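Local coordinates for SxtG (Microseira wollei, PDB 6U1R), which transfers an amidino group in the saxitoxin biosynthetic pathway, probably through a covalent amidino-enzyme intermediate as in glycine amidinotransferases, at residues D137-I142 and W161-L166; N155-A160 and A180-L185; N305-N310 and V315-G320; N280-D285 and A301-H306. One frame throughout, in Å; residues are numbered along the deposited sequence.

In the fold
The four contacts form two clusters on opposite sides of the chain's centre. Contacts 1 and 2, with centres 12 Å apart, alternate their segments along residues 137-185 around the sheet of strands 139-142, 145-148 and 176-179, and both touch the second subunit. A salt bridge between Asp-137 and Arg-156 joins them. Contact 4 and then contact 3 follow in the chain; their centres lie 11 Å apart, they share Asn-305 and His-306, and Trp-318 of contact 3 packs on Asn-280, Pro-302 and Tyr-303. Contact centres in one cluster are 28 to 32 Å from those in the other. One cluster lies at the subunit interface; the other joins loops after strands 276-279 and 297-300.

Contact 1. Residues D137-I142 and W161-L166; sequences DVFLVI and WAYRDL
The ring of Phe-139 turns one edge onto a face of the Tyr-163 ring, while one of its own faces is covered toward the rim by CG1 of the preceding Val-138. This is a T-shaped (edge-to-face) aromatic pair, with centroids 5.0 Å apart and planes at 75°. The leading atom is Phe-139 CE2, which sits off-centre above the tyrosine ring and comes within 3.5 Å of Tyr-163 CG. Beside it, Phe-139 CZ reaches the root of the same side chain, 3.7 Å from Tyr-163 CB. With its CG beside the backbone N (chi1 -49°), Phe-139 carries its ring out from the start of strand 139-142 toward the turn that leads into helix 164-172. Both residues are buried. Leu-371 also packs against Phe-139, and Ile-41 against Tyr-163, so strands 370-375 and 37-42 adjoin the pair. The next residue, Arg-164, forms a salt bridge with Glu-148 and bonds to Lys-182 O of the second subunit. Strand 139-142 is outermost, within this chain, in a three-stranded mixed sheet, and helix 164-172 links its two parallel members, 145-148 and 176-179, in a beta-alpha-beta crossover of the kind that builds the beta/alpha-propeller (pentein) fold of amidinotransferases.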
loop_
_atom_site.group_PDB
_atom_site.type_symbol
_atom_site.label_atom_id
_atom_site.label_comp_id
_atom_site.label_asym_id
_atom_site.label_seq_id
_atom_site.Cartn_x
_atom_site.Cartn_y
_atom_site.Cartn_z
ATOM N N ASP A 137 8.568 -12.737 3.827
ATOM C CA ASP A 137 7.709 -12.079 4.815
ATOM C C ASP A 137 6.995 -10.853 4.255
ATOM O O ASP A 137 5.929 -10.473 4.754
ATOM C CB ASP A 137 8.532 -11.621 6.028
ATOM C CG ASP A 137 9.216 -12.752 6.761
ATOM O OD1 ASP A 137 8.963 -13.942 6.431
ATOM O OD2 ASP A 137 10.020 -12.441 7.689
ATOM N N VAL A 138 7.572 -10.216 3.242
ATOM C CA VAL A 138 7.285 -8.825 2.912
ATOM C C VAL A 138 6.314 -8.732 1.746
ATOM O O VAL A 138 5.568 -7.753 1.623
ATOM C CB VAL A 138 8.605 -8.088 2.595
ATOM C CG1 VAL A 138 8.353 -6.629 2.181
ATOM C CG2 VAL A 138 9.534 -8.165 3.810
ATOM N N PHE A 139 6.321 -9.749 0.873
ATOM C CA PHE A 139 5.572 -9.738 -0.380
ATOM C C PHE A 139 4.895 -11.080 -0.607
ATOM O O PHE A 139 5.477 -12.122 -0.316
ATOM C CB PHE A 139 6.457 -9.513 -1.617
ATOM C CG PHE A 139 7.412 -8.352 -1.514
ATOM C CD1 PHE A 139 6.983 -7.075 -1.797
ATOM C CD2 PHE A 139 8.731 -8.550 -1.151
ATOM C CE1 PHE A 139 7.857 -5.998 -1.736
ATOM C CE2 PHE A 139 9.616 -7.465 -1.070
ATOM C CZ PHE A 139 9.167 -6.196 -1.360
ATOM N N LEU A 140 3.711 -11.041 -1.194
ATOM C CA LEU A 140 3.046 -12.200 -1.763
ATOM C C LEU A 140 3.141 -12.131 -3.276
ATOM O O LEU A 140 2.948 -11.058 -3.862
ATOM C CB LEU A 140 1.570 -12.239 -1.401
ATOM C CG LEU A 140 1.113 -12.597 -0.015
ATOM C CD1 LEU A 140 -0.388 -12.198 0.081
ATOM C CD2 LEU A 140 1.316 -14.084 0.199
ATOM N N VAL A 141 3.418 -13.265 -3.909
ATOM C CA VAL A 141 3.331 -13.381 -5.361
ATOM C C VAL A 141 2.091 -14.199 -5.672
ATOM O O VAL A 141 2.022 -15.385 -5.316
ATOM C CB VAL A 141 4.577 -14.033 -5.980
ATOM C CG1 VAL A 141 4.440 -14.022 -7.505
ATOM C CG2 VAL A 141 5.821 -13.317 -5.565
ATOM N N ILE A 142 1.120 -13.576 -6.341
ATOM C CA ILE A 142 -0.144 -14.215 -6.702
ATOM C C ILE A 142 -0.259 -14.118 -8.222
ATOM O O ILE A 142 -0.690 -13.088 -8.759
ATOM C CB ILE A 142 -1.361 -13.569 -6.027
ATOM C CG1 ILE A 142 -1.202 -13.505 -4.500
ATOM C CG2 ILE A 142 -2.644 -14.350 -6.391
ATOM C CD1 ILE A 142 -1.017 -14.863 -3.824
ATOM N N TRP A 161 12.082 -1.462 0.710
ATOM C CA TRP A 161 12.938 -0.537 -0.032
ATOM C C TRP A 161 14.078 -1.253 -0.754
ATOM O O TRP A 161 14.404 -0.910 -1.900
ATOM C CB TRP A 161 13.473 0.530 0.922
ATOM C CG TRP A 161 12.501 1.674 1.110
ATOM C CD1 TRP A 161 11.141 1.671 0.859
ATOM C CD2 TRP A 161 12.821 2.996 1.547
ATOM N NE1 TRP A 161 10.613 2.913 1.122
ATOM C CE2 TRP A 161 11.621 3.744 1.544
ATOM C CE3 TRP A 161 14.009 3.623 1.934
ATOM C CZ2 TRP A 161 11.579 5.085 1.918
ATOM C CZ3 TRP A 161 13.967 4.955 2.306
ATOM C CH2 TRP A 161 12.760 5.673 2.294
ATOM N N ALA A 162 14.687 -2.258 -0.126
ATOM C CA ALA A 162 15.811 -2.933 -0.786
ATOM C C ALA A 162 15.401 -3.611 -2.086
ATOM O O ALA A 162 16.261 -3.847 -2.951
ATOM C CB ALA A 162 16.443 -3.964 0.149
ATOM N N TYR A 163 14.107 -3.879 -2.262
ATOM C CA TYR A 163 13.571 -4.594 -3.410
ATOM C C TYR A 163 13.017 -3.699 -4.513
ATOM O O TYR A 163 12.556 -4.218 -5.528
ATOM C CB TYR A 163 12.456 -5.530 -2.950
ATOM C CG TYR A 163 12.873 -6.484 -1.858
ATOM C CD1 TYR A 163 12.839 -6.105 -0.526
ATOM C CD2 TYR A 163 13.296 -7.775 -2.161
ATOM C CE1 TYR A 163 13.227 -6.967 0.474
ATOM C CE2 TYR A 163 13.666 -8.639 -1.177
ATOM C CZ TYR A 163 13.638 -8.234 0.143
ATOM O OH TYR A 163 14.016 -9.113 1.106
ATOM N N ARG A 164 12.998 -2.380 -4.331
ATOM C CA ARG A 164 12.263 -1.539 -5.271
ATOM C C ARG A 164 12.915 -1.492 -6.655
ATOM O O ARG A 164 12.208 -1.330 -7.658
ATOM C CB ARG A 164 12.104 -0.129 -4.694
ATOM C CG ARG A 164 10.968 -0.015 -3.658
ATOM C CD ARG A 164 9.587 -0.432 -4.223
ATOM N NE ARG A 164 8.528 -0.492 -3.192
ATOM C CZ ARG A 164 7.984 0.593 -2.666
ATOM N NH1 ARG A 164 8.416 1.782 -3.047
ATOM N NH2 ARG A 164 7.026 0.506 -1.768
ATOM N N ASP A 165 14.238 -1.621 -6.749
ATOM C CA ASP A 165 14.859 -1.743 -8.068
ATOM C C ASP A 165 14.272 -2.923 -8.838
ATOM O O ASP A 165 13.942 -2.808 -10.025
ATOM C CB ASP A 165 16.374 -1.921 -7.936
ATOM C CG ASP A 165 17.096 -0.641 -7.575
ATOM O OD1 ASP A 165 16.584 0.453 -7.881
ATOM O OD2 ASP A 165 18.200 -0.737 -6.998
ATOM N N LEU A 166 14.176 -4.082 -8.180
ATOM C CA LEU A 166 13.627 -5.267 -8.824
ATOM C C LEU A 166 12.146 -5.088 -9.149
ATOM O O LEU A 166 11.695 -5.438 -10.248
ATOM C CB LEU A 166 13.846 -6.482 -7.917
ATOM C CG LEU A 166 15.271 -7.043 -7.932
ATOM C CD1 LEU A 166 15.497 -7.936 -6.725
ATOM C CD2 LEU A 166 15.552 -7.789 -9.252
#

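Contact 2. Residues N155-A160 and A180-L185; sequences NRYFEA and APKPQL
A type I turn from Arg-156 to Glu-159 presents Tyr-157 to the irregular 180-185 segment, where the CA atoms of Tyr-157 and Lys-182 stand 8.4 Å apart. The lysine chain runs over one face of the tyrosine ring. Its CE lies above the centre, 3.6 Å from the centroid of the Tyr-157 ring, in a CH-pi contact, and the ammonium adds a cation-pi interaction over the same face. Extended as far as CE, the chain then bends (chi4 69°), which turns Lys-182 NZ to donate to Tyr-157 O at 2.8 Å, in the carbonyl plane. At the far end of the ring, Tyr-157 OH donates to Pro-183 O, 2.7 Å away, from a position tilted 21° out of that carbonyl's plane. The hydroxyl also accepts a bond from a water, which donates as well to Lys-182 O. Leu-185 CD1 packs obliquely against the ring, 3.7 Å from Tyr-157 CD1.

The turn itself is braced by Arg-156, which grips the Glu-159 carboxylate side-on in a bidentate salt bridge through NE and NH2; NH2 also reaches Asp-137. Trp-124 meets the tyrosine ring edge-to-face, and Phe-158 of the second subunit packs on Tyr-157, placing the contact at the dimer interface. Packing by Lys-182, Leu-185 and Trp-124 probably restricts the ring, whose far end the hydroxyl bonds anchor. The carbonyl and pi face would be expected to favour the ammonium form of Lys-182, although Lys-182 of the second subunit packs nearby.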
loop_
_atom_site.group_PDB
_atom_site.type_symbol
_atom_site.label_atom_id
_atom_site.label_comp_id
_atom_site.label_asym_id
_atom_site.label_seq_id
_atom_site.Cartn_x
_atom_site.Cartn_y
_atom_site.Cartn_z
ATOM N N ASN A 155 9.357 -1.944 13.051
ATOM C CA ASN A 155 10.725 -1.868 12.546
ATOM C C ASN A 155 10.841 -2.320 11.098
ATOM O O ASN A 155 11.872 -2.071 10.466
ATOM C CB ASN A 155 11.652 -2.697 13.422
ATOM C CG ASN A 155 11.777 -2.140 14.814
ATOM O OD1 ASN A 155 10.939 -2.408 15.664
ATOM N ND2 ASN A 155 12.819 -1.328 15.054
ATOM N N ARG A 156 9.827 -2.996 10.566
ATOM C CA ARG A 156 9.850 -3.486 9.191
ATOM C C ARG A 156 9.061 -2.599 8.227
ATOM O O ARG A 156 8.844 -2.988 7.082
ATOM C CB ARG A 156 9.332 -4.937 9.172
ATOM C CG ARG A 156 9.995 -5.814 10.236
ATOM C CD ARG A 156 9.639 -7.285 10.089
ATOM N NE ARG A 156 10.315 -7.911 8.954
ATOM C CZ ARG A 156 10.279 -9.211 8.690
ATOM N NH1 ARG A 156 9.602 -10.028 9.479
ATOM N NH2 ARG A 156 10.954 -9.694 7.650
ATOM N N TYR A 157 8.704 -1.379 8.647
ATOM C CA TYR A 157 7.845 -0.480 7.872
ATOM C C TYR A 157 8.400 -0.186 6.485
ATOM O O TYR A 157 7.631 0.063 5.543
ATOM C CB TYR A 157 7.717 0.840 8.623
ATOM C CG TYR A 157 6.384 1.566 8.555
ATOM C CD1 TYR A 157 5.207 0.946 8.939
ATOM C CD2 TYR A 157 6.333 2.902 8.200
ATOM C CE1 TYR A 157 4.010 1.640 8.938
ATOM C CE2 TYR A 157 5.165 3.601 8.196
ATOM C CZ TYR A 157 4.001 2.975 8.579
ATOM O OH TYR A 157 2.843 3.728 8.558
ATOM N N PHE A 158 9.722 -0.136 6.348
ATOM C CA PHE A 158 10.374 0.222 5.096
ATOM C C PHE A 158 11.185 -0.934 4.530
ATOM O O PHE A 158 12.114 -0.724 3.737
ATOM C CB PHE A 158 11.253 1.459 5.298
ATOM C CG PHE A 158 10.464 2.697 5.590
ATOM C CD1 PHE A 158 9.692 3.272 4.600
ATOM C CD2 PHE A 158 10.451 3.264 6.860
ATOM C CE1 PHE A 158 8.934 4.398 4.840
ATOM C CE2 PHE A 158 9.675 4.398 7.108
ATOM C CZ PHE A 158 8.923 4.960 6.100
ATOM N N GLU A 159 10.841 -2.157 4.897
ATOM C CA GLU A 159 11.645 -3.268 4.436
ATOM C C GLU A 159 11.512 -3.495 2.938
ATOM O O GLU A 159 12.401 -4.116 2.348
ATOM C CB GLU A 159 11.275 -4.532 5.205
ATOM C CG GLU A 159 12.319 -5.603 5.101
ATOM C CD GLU A 159 12.201 -6.630 6.212
ATOM O OE1 GLU A 159 12.050 -6.232 7.391
ATOM O OE2 GLU A 159 12.232 -7.855 5.926
ATOM N N ALA A 160 10.441 -3.012 2.291
ATOM C CA ALA A 160 10.363 -3.216 0.848
ATOM C C ALA A 160 11.419 -2.429 0.078
ATOM O O ALA A 160 11.638 -2.715 -1.103
ATOM C CB ALA A 160 8.975 -2.845 0.317
ATOM N N ALA A 180 -1.183 -3.350 0.114
ATOM C CA ALA A 180 -2.232 -3.142 1.094
ATOM C C ALA A 180 -2.021 -1.754 1.698
ATOM O O ALA A 180 -0.885 -1.274 1.757
ATOM C CB ALA A 180 -2.179 -4.196 2.190
ATOM N N PRO A 181 -3.081 -1.083 2.141
ATOM C CA PRO A 181 -2.884 0.223 2.788
ATOM C C PRO A 181 -1.869 0.122 3.921
ATOM O O PRO A 181 -1.884 -0.820 4.722
ATOM C CB PRO A 181 -4.291 0.592 3.284
ATOM C CG PRO A 181 -5.235 -0.175 2.321
ATOM C CD PRO A 181 -4.511 -1.460 2.068
ATOM N N LYS A 182 -0.938 1.078 3.963
ATOM C CA LYS A 182 0.147 0.999 4.929
ATOM C C LYS A 182 -0.424 1.263 6.317
ATOM O O LYS A 182 -1.047 2.311 6.520
ATOM C CB LYS A 182 1.260 2.015 4.604
ATOM C CG LYS A 182 2.548 1.716 5.341
ATOM C CD LYS A 182 3.745 2.317 4.637
ATOM C CE LYS A 182 5.005 1.594 5.015
ATOM N NZ LYS A 182 5.038 0.219 4.461
ATOM N N PRO A 183 -0.255 0.364 7.284
ATOM C CA PRO A 183 -0.934 0.543 8.575
ATOM C C PRO A 183 -0.318 1.675 9.380
ATOM O O PRO A 183 0.847 2.039 9.216
ATOM C CB PRO A 183 -0.748 -0.814 9.271
ATOM C CG PRO A 183 0.529 -1.368 8.677
ATOM C CD PRO A 183 0.469 -0.923 7.224
ATOM N N GLN A 184 -1.137 2.223 10.284
ATOM C CA GLN A 184 -0.713 3.297 11.174
ATOM C C GLN A 184 0.178 2.776 12.296
ATOM O O GLN A 184 1.097 3.480 12.736
ATOM C CB GLN A 184 -1.941 3.998 11.776
ATOM C CG GLN A 184 -2.840 4.678 10.756
ATOM C CD GLN A 184 -3.961 5.493 11.393
ATOM O OE1 GLN A 184 -4.919 4.944 11.956
ATOM N NE2 GLN A 184 -3.835 6.802 11.330
ATOM N N LEU A 185 -0.128 1.575 12.792
ATOM C CA LEU A 185 0.615 0.910 13.851
ATOM C C LEU A 185 0.623 1.750 15.129
ATOM O O LEU A 185 1.621 1.807 15.851
ATOM C CB LEU A 185 2.031 0.549 13.393
ATOM C CG LEU A 185 2.088 -0.309 12.112
ATOM C CD1 LEU A 185 3.531 -0.764 11.791
ATOM C CD2 LEU A 185 1.174 -1.514 12.237
HETATM O O HOH W 1 0.508 4.683 6.919
#

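Contact 3. Residues N305-N310 and V315-G320; sequences NHIPQN and VSEWAG
Val-315 has CG1 beside its backbone N (chi1 -67°) and CG2 between N and the carbonyl carbon, which sets CG1 against Asn-310 and the Pro-308 ring and CG2 against the Pro-308 carbonyl oxygen. Val-315 CG1 lies 3.3 Å from Asn-310 ND2 and also packs on Pro-308 CB, whereas Val-315 CG2 is 3.4 Å from Pro-308 O. That oxygen is buried here without a polar partner in the model. Glu-317 places its CG between N and the carbonyl carbon (chi1 85°), laying its chain past the isoleucine, whose Ile-307 CD1 is 3.5 Å from Glu-317 CB and also touches the carboxylate end. Both segments belong to the long loop between strands 297-300 and 324-325, and local turns shape it. In an ST turn, Ser-316 OG accepts from Trp-318 N at 3.0 Å. Asn-310 OD1 takes the amides of Leu-312 and Arg-313, orienting its ND2 end toward the valine. The Ser-316 side chain is about 10 Å from that of Cys-368, the predicted nucleophile. Two waters bridge the segments: one donates to His-306 O and Glu-317 O, each at 2.8 Å, and the other links His-306 N to the Glu-317 carboxylate at OE2.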
loop_
_atom_site.group_PDB
_atom_site.type_symbol
_atom_site.label_atom_id
_atom_site.label_comp_id
_atom_site.label_asym_id
_atom_site.label_seq_id
_atom_site.Cartn_x
_atom_site.Cartn_y
_atom_site.Cartn_z
ATOM N N ASN A 305 14.883 -34.392 16.628
ATOM C CA ASN A 305 15.845 -34.842 17.632
ATOM C C ASN A 305 17.126 -34.017 17.533
ATOM O O ASN A 305 18.242 -34.545 17.587
ATOM C CB ASN A 305 16.167 -36.339 17.482
ATOM C CG ASN A 305 14.977 -37.240 17.765
ATOM O OD1 ASN A 305 14.765 -38.254 17.085
ATOM N ND2 ASN A 305 14.198 -36.884 18.764
ATOM N N HIS A 306 16.956 -32.705 17.384
ATOM C CA HIS A 306 18.060 -31.795 17.114
ATOM C C HIS A 306 17.591 -30.371 17.349
ATOM O O HIS A 306 16.592 -29.951 16.758
ATOM C CB HIS A 306 18.565 -31.945 15.677
ATOM C CG HIS A 306 19.556 -30.893 15.275
ATOM N ND1 HIS A 306 20.785 -30.755 15.884
ATOM C CD2 HIS A 306 19.486 -29.912 14.341
ATOM C CE1 HIS A 306 21.441 -29.752 15.325
ATOM N NE2 HIS A 306 20.671 -29.216 14.392
ATOM N N ILE A 307 18.283 -29.644 18.222
ATOM C CA ILE A 307 18.041 -28.231 18.484
ATOM C C ILE A 307 19.219 -27.454 17.895
ATOM O O ILE A 307 20.356 -27.617 18.361
ATOM C CB ILE A 307 17.896 -27.933 19.984
ATOM C CG1 ILE A 307 16.860 -28.857 20.636
ATOM C CG2 ILE A 307 17.510 -26.461 20.180
ATOM C CD1 ILE A 307 15.443 -28.670 20.127
ATOM N N PRO A 308 19.016 -26.618 16.878
ATOM C CA PRO A 308 20.129 -25.801 16.390
ATOM C C PRO A 308 20.580 -24.848 17.488
ATOM O O PRO A 308 19.778 -24.387 18.297
ATOM C CB PRO A 308 19.528 -25.044 15.198
ATOM C CG PRO A 308 18.232 -25.764 14.875
ATOM C CD PRO A 308 17.758 -26.319 16.172
ATOM N N GLN A 309 21.872 -24.548 17.519
ATOM C CA GLN A 309 22.385 -23.602 18.502
ATOM C C GLN A 309 23.093 -22.437 17.821
ATOM O O GLN A 309 23.770 -22.616 16.804
ATOM C CB GLN A 309 23.330 -24.294 19.489
ATOM C CG GLN A 309 23.521 -23.514 20.794
ATOM C CD GLN A 309 22.217 -23.308 21.561
ATOM O OE1 GLN A 309 21.358 -22.518 21.154
ATOM N NE2 GLN A 309 22.065 -24.023 22.674
ATOM N N ASN A 310 22.917 -21.242 18.388
ATOM C CA ASN A 310 23.643 -20.057 17.955
ATOM C C ASN A 310 23.766 -19.102 19.136
ATOM O O ASN A 310 23.052 -19.221 20.138
ATOM C CB ASN A 310 22.969 -19.368 16.749
ATOM C CG ASN A 310 21.570 -18.833 17.061
ATOM O OD1 ASN A 310 21.403 -17.929 17.878
ATOM N ND2 ASN A 310 20.566 -19.363 16.370
ATOM N N VAL A 315 15.964 -19.778 17.565
ATOM C CA VAL A 315 15.643 -20.963 16.773
ATOM C C VAL A 315 14.357 -21.609 17.268
ATOM O O VAL A 315 14.047 -21.596 18.463
ATOM C CB VAL A 315 16.810 -21.972 16.845
ATOM C CG1 VAL A 315 18.049 -21.434 16.148
ATOM C CG2 VAL A 315 17.125 -22.327 18.321
ATOM N N SER A 316 13.603 -22.183 16.333
ATOM C CA SER A 316 12.630 -23.227 16.625
ATOM C C SER A 316 13.185 -24.533 16.083
ATOM O O SER A 316 13.858 -24.552 15.045
ATOM C CB SER A 316 11.258 -22.941 15.999
ATOM O OG SER A 316 10.459 -24.126 15.898
ATOM N N GLU A 317 12.938 -25.618 16.799
ATOM C CA GLU A 317 13.435 -26.889 16.310
ATOM C C GLU A 317 12.709 -27.325 15.048
ATOM O O GLU A 317 13.173 -28.239 14.365
ATOM C CB GLU A 317 13.333 -27.944 17.413
ATOM C CG GLU A 317 12.008 -28.634 17.545
ATOM C CD GLU A 317 11.825 -29.249 18.919
ATOM O OE1 GLU A 317 11.419 -28.512 19.841
ATOM O OE2 GLU A 317 12.103 -30.461 19.075
ATOM N N TRP A 318 11.604 -26.676 14.695
ATOM C CA TRP A 318 10.844 -27.073 13.519
ATOM C C TRP A 318 11.311 -26.357 12.263
ATOM O O TRP A 318 10.622 -26.406 11.241
ATOM C CB TRP A 318 9.346 -26.863 13.762
ATOM C CG TRP A 318 8.887 -27.829 14.817
ATOM C CD1 TRP A 318 8.575 -27.543 16.113
ATOM C CD2 TRP A 318 8.773 -29.258 14.682
ATOM N NE1 TRP A 318 8.246 -28.692 16.782
ATOM C CE2 TRP A 318 8.370 -29.760 15.930
ATOM C CE3 TRP A 318 8.968 -30.159 13.622
ATOM C CZ2 TRP A 318 8.143 -31.115 16.150
ATOM C CZ3 TRP A 318 8.740 -31.516 13.845
ATOM C CH2 TRP A 318 8.343 -31.975 15.106
ATOM N N ALA A 319 12.487 -25.729 12.308
ATOM C CA ALA A 319 13.019 -25.059 11.129
ATOM C C ALA A 319 13.185 -25.995 9.934
ATOM O O ALA A 319 13.278 -25.512 8.796
ATOM C CB ALA A 319 14.368 -24.411 11.456
ATOM N N GLY A 320 13.231 -27.313 10.158
ATOM C CA GLY A 320 13.446 -28.255 9.073
ATOM C C GLY A 320 12.334 -28.285 8.046
ATOM O O GLY A 320 12.570 -28.723 6.909
HETATM O O HOH W 2 15.881 -28.753 14.325
HETATM O O HOH W 3 14.522 -31.767 18.842
#

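Contact 4. Residues N280-D285 and A301-H306; sequences NPEFVD and APYPNH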
loop_
_atom_site.group_PDB
_atom_site.type_symbol
_atom_site.label_atom_id
_atom_site.label_comp_id
_atom_site.label_asym_id
_atom_site.label_seq_id
_atom_site.Cartn_x
_atom_site.Cartn_y
_atom_site.Cartn_z
ATOM N N ASN A 280 3.285 -30.056 10.511
ATOM C CA ASN A 280 4.030 -30.081 11.760
ATOM C C ASN A 280 3.212 -30.812 12.818
ATOM O O ASN A 280 2.105 -30.368 13.134
ATOM C CB ASN A 280 4.306 -28.630 12.184
ATOM C CG ASN A 280 5.106 -28.519 13.458
ATOM O OD1 ASN A 280 4.889 -29.259 14.425
ATOM N ND2 ASN A 280 6.032 -27.556 13.480
ATOM N N PRO A 281 3.707 -31.916 13.395
ATOM C CA PRO A 281 2.852 -32.699 14.305
ATOM C C PRO A 281 2.585 -32.027 15.643
ATOM O O PRO A 281 1.633 -32.421 16.330
ATOM C CB PRO A 281 3.638 -34.006 14.487
ATOM C CG PRO A 281 5.041 -33.618 14.354
ATOM C CD PRO A 281 5.051 -32.502 13.281
ATOM N N GLU A 282 3.392 -31.056 16.047
ATOM C CA GLU A 282 3.169 -30.347 17.299
ATOM C C GLU A 282 2.281 -29.119 17.128
ATOM O O GLU A 282 1.537 -28.767 18.054
ATOM C CB GLU A 282 4.518 -29.941 17.902
ATOM C CG GLU A 282 5.316 -31.121 18.469
ATOM C CD GLU A 282 4.674 -31.702 19.717
ATOM O OE1 GLU A 282 4.242 -30.904 20.569
ATOM O OE2 GLU A 282 4.589 -32.941 19.840
ATOM N N PHE A 283 2.343 -28.449 15.978
ATOM C CA PHE A 283 1.561 -27.235 15.772
ATOM C C PHE A 283 0.191 -27.475 15.135
ATOM O O PHE A 283 -0.652 -26.566 15.168
ATOM C CB PHE A 283 2.321 -26.241 14.886
ATOM C CG PHE A 283 3.652 -25.755 15.455
ATOM C CD1 PHE A 283 4.050 -26.048 16.755
ATOM C CD2 PHE A 283 4.492 -24.989 14.663
ATOM C CE1 PHE A 283 5.271 -25.600 17.241
ATOM C CE2 PHE A 283 5.706 -24.535 15.135
ATOM C CZ PHE A 283 6.096 -24.834 16.429
ATOM N N VAL A 284 -0.057 -28.648 14.551
ATOM C CA VAL A 284 -1.293 -28.914 13.812
ATOM C C VAL A 284 -1.988 -30.128 14.409
ATOM O O VAL A 284 -1.369 -31.185 14.568
ATOM C CB VAL A 284 -1.003 -29.139 12.313
ATOM C CG1 VAL A 284 -2.226 -29.656 11.596
ATOM C CG2 VAL A 284 -0.518 -27.847 11.668
ATOM N N ASP A 285 -3.278 -29.981 14.730
ATOM C CA ASP A 285 -4.159 -31.123 14.963
ATOM C C ASP A 285 -4.757 -31.516 13.614
ATOM O O ASP A 285 -5.612 -30.803 13.080
ATOM C CB ASP A 285 -5.253 -30.773 15.973
ATOM C CG ASP A 285 -6.188 -31.951 16.277
ATOM O OD1 ASP A 285 -6.165 -32.953 15.538
ATOM O OD2 ASP A 285 -6.956 -31.866 17.264
ATOM N N ALA A 301 5.482 -34.452 9.476
ATOM C CA ALA A 301 6.916 -34.277 9.576
ATOM C C ALA A 301 7.489 -35.163 10.680
ATOM O O ALA A 301 6.868 -35.315 11.740
ATOM C CB ALA A 301 7.266 -32.816 9.877
ATOM N N PRO A 302 8.671 -35.739 10.477
ATOM C CA PRO A 302 9.357 -36.424 11.574
ATOM C C PRO A 302 9.871 -35.425 12.593
ATOM O O PRO A 302 10.019 -34.236 12.314
ATOM C CB PRO A 302 10.506 -37.152 10.863
ATOM C CG PRO A 302 10.849 -36.236 9.730
ATOM C CD PRO A 302 9.513 -35.676 9.268
ATOM N N TYR A 303 10.117 -35.932 13.812
ATOM C CA TYR A 303 10.735 -35.140 14.874
ATOM C C TYR A 303 12.241 -35.023 14.635
ATOM O O TYR A 303 12.892 -36.028 14.311
ATOM C CB TYR A 303 10.437 -35.774 16.235
ATOM C CG TYR A 303 8.995 -35.586 16.660
ATOM C CD1 TYR A 303 7.984 -36.397 16.161
ATOM C CD2 TYR A 303 8.643 -34.579 17.538
ATOM C CE1 TYR A 303 6.661 -36.204 16.539
ATOM C CE2 TYR A 303 7.329 -34.393 17.923
ATOM C CZ TYR A 303 6.352 -35.199 17.425
ATOM O OH TYR A 303 5.053 -34.983 17.817
ATOM N N PRO A 304 12.822 -33.826 14.767
ATOM C CA PRO A 304 14.227 -33.642 14.381
ATOM C C PRO A 304 15.229 -34.248 15.348
ATOM O O PRO A 304 16.345 -34.581 14.923
ATOM C CB PRO A 304 14.372 -32.112 14.330
ATOM C CG PRO A 304 13.346 -31.636 15.313
ATOM C CD PRO A 304 12.188 -32.543 15.137
ATOM N N ASN A 305 14.883 -34.392 16.628
ATOM C CA ASN A 305 15.845 -34.842 17.632
ATOM C C ASN A 305 17.126 -34.017 17.533
ATOM O O ASN A 305 18.242 -34.545 17.587
ATOM C CB ASN A 305 16.167 -36.339 17.482
ATOM C CG ASN A 305 14.977 -37.240 17.765
ATOM O OD1 ASN A 305 14.765 -38.254 17.085
ATOM N ND2 ASN A 305 14.198 -36.884 18.764
ATOM N N HIS A 306 16.956 -32.705 17.384
ATOM C CA HIS A 306 18.060 -31.795 17.114
ATOM C C HIS A 306 17.591 -30.371 17.349
ATOM O O HIS A 306 16.592 -29.951 16.758
ATOM C CB HIS A 306 18.565 -31.945 15.677
ATOM C CG HIS A 306 19.556 -30.893 15.275
ATOM N ND1 HIS A 306 20.785 -30.755 15.884
ATOM C CD2 HIS A 306 19.486 -29.912 14.341
ATOM C CE1 HIS A 306 21.441 -29.752 15.325
ATOM N NE2 HIS A 306 20.671 -29.216 14.392
#
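Asn-280 sets up an Asx turn that delivers Pro-281 and Glu-282 to Ala-301 and Tyr-303, at the point where the loops leave strands 276-279 and 297-300. Its OD1 accepts two backbone amides. Glu-282 N lies 2.8 Å from Asn-280 OD1, in the carbonyl plane, and Phe-283 N 3.1 Å from the same OD1, well above that plane. The other end of the amide is held too: Asn-280 ND2 donates to Thr-267 O and lies over one face of the Phe-283 ring, toward its rim.

Next, Pro-281 directs its ring into the partner segment. Pro-281 CG sits 3.6 Å from Ala-301 O and 3.7 Å from Tyr-303 CZ, approaching the tyrosine ring obliquely, while CD packs on the alanine methyl. A backbone hydrogen bond between Ala-301 and Val-279 fastens the neighbouring strand ends.

Glu-282 follows, in one of two modelled conformers; its bond to Tyr-303 belongs to this one and need not persist in the other. Its chain bends at the second torsion (chi2 -69°) and crosses the tyrosine side chain at about a right angle, with the carboxylate and ring planes 62° apart. Elsewhere on the two segments, Trp-318 meets both Phe-283 and Tyr-303 edge-to-face, connecting the turn with the 315-320 loop. In the conformer described, Tyr-303 OH donates to the anti lone pair of Glu-282 OE2, 2.9 Å away and in the plane of the tyrosine ring.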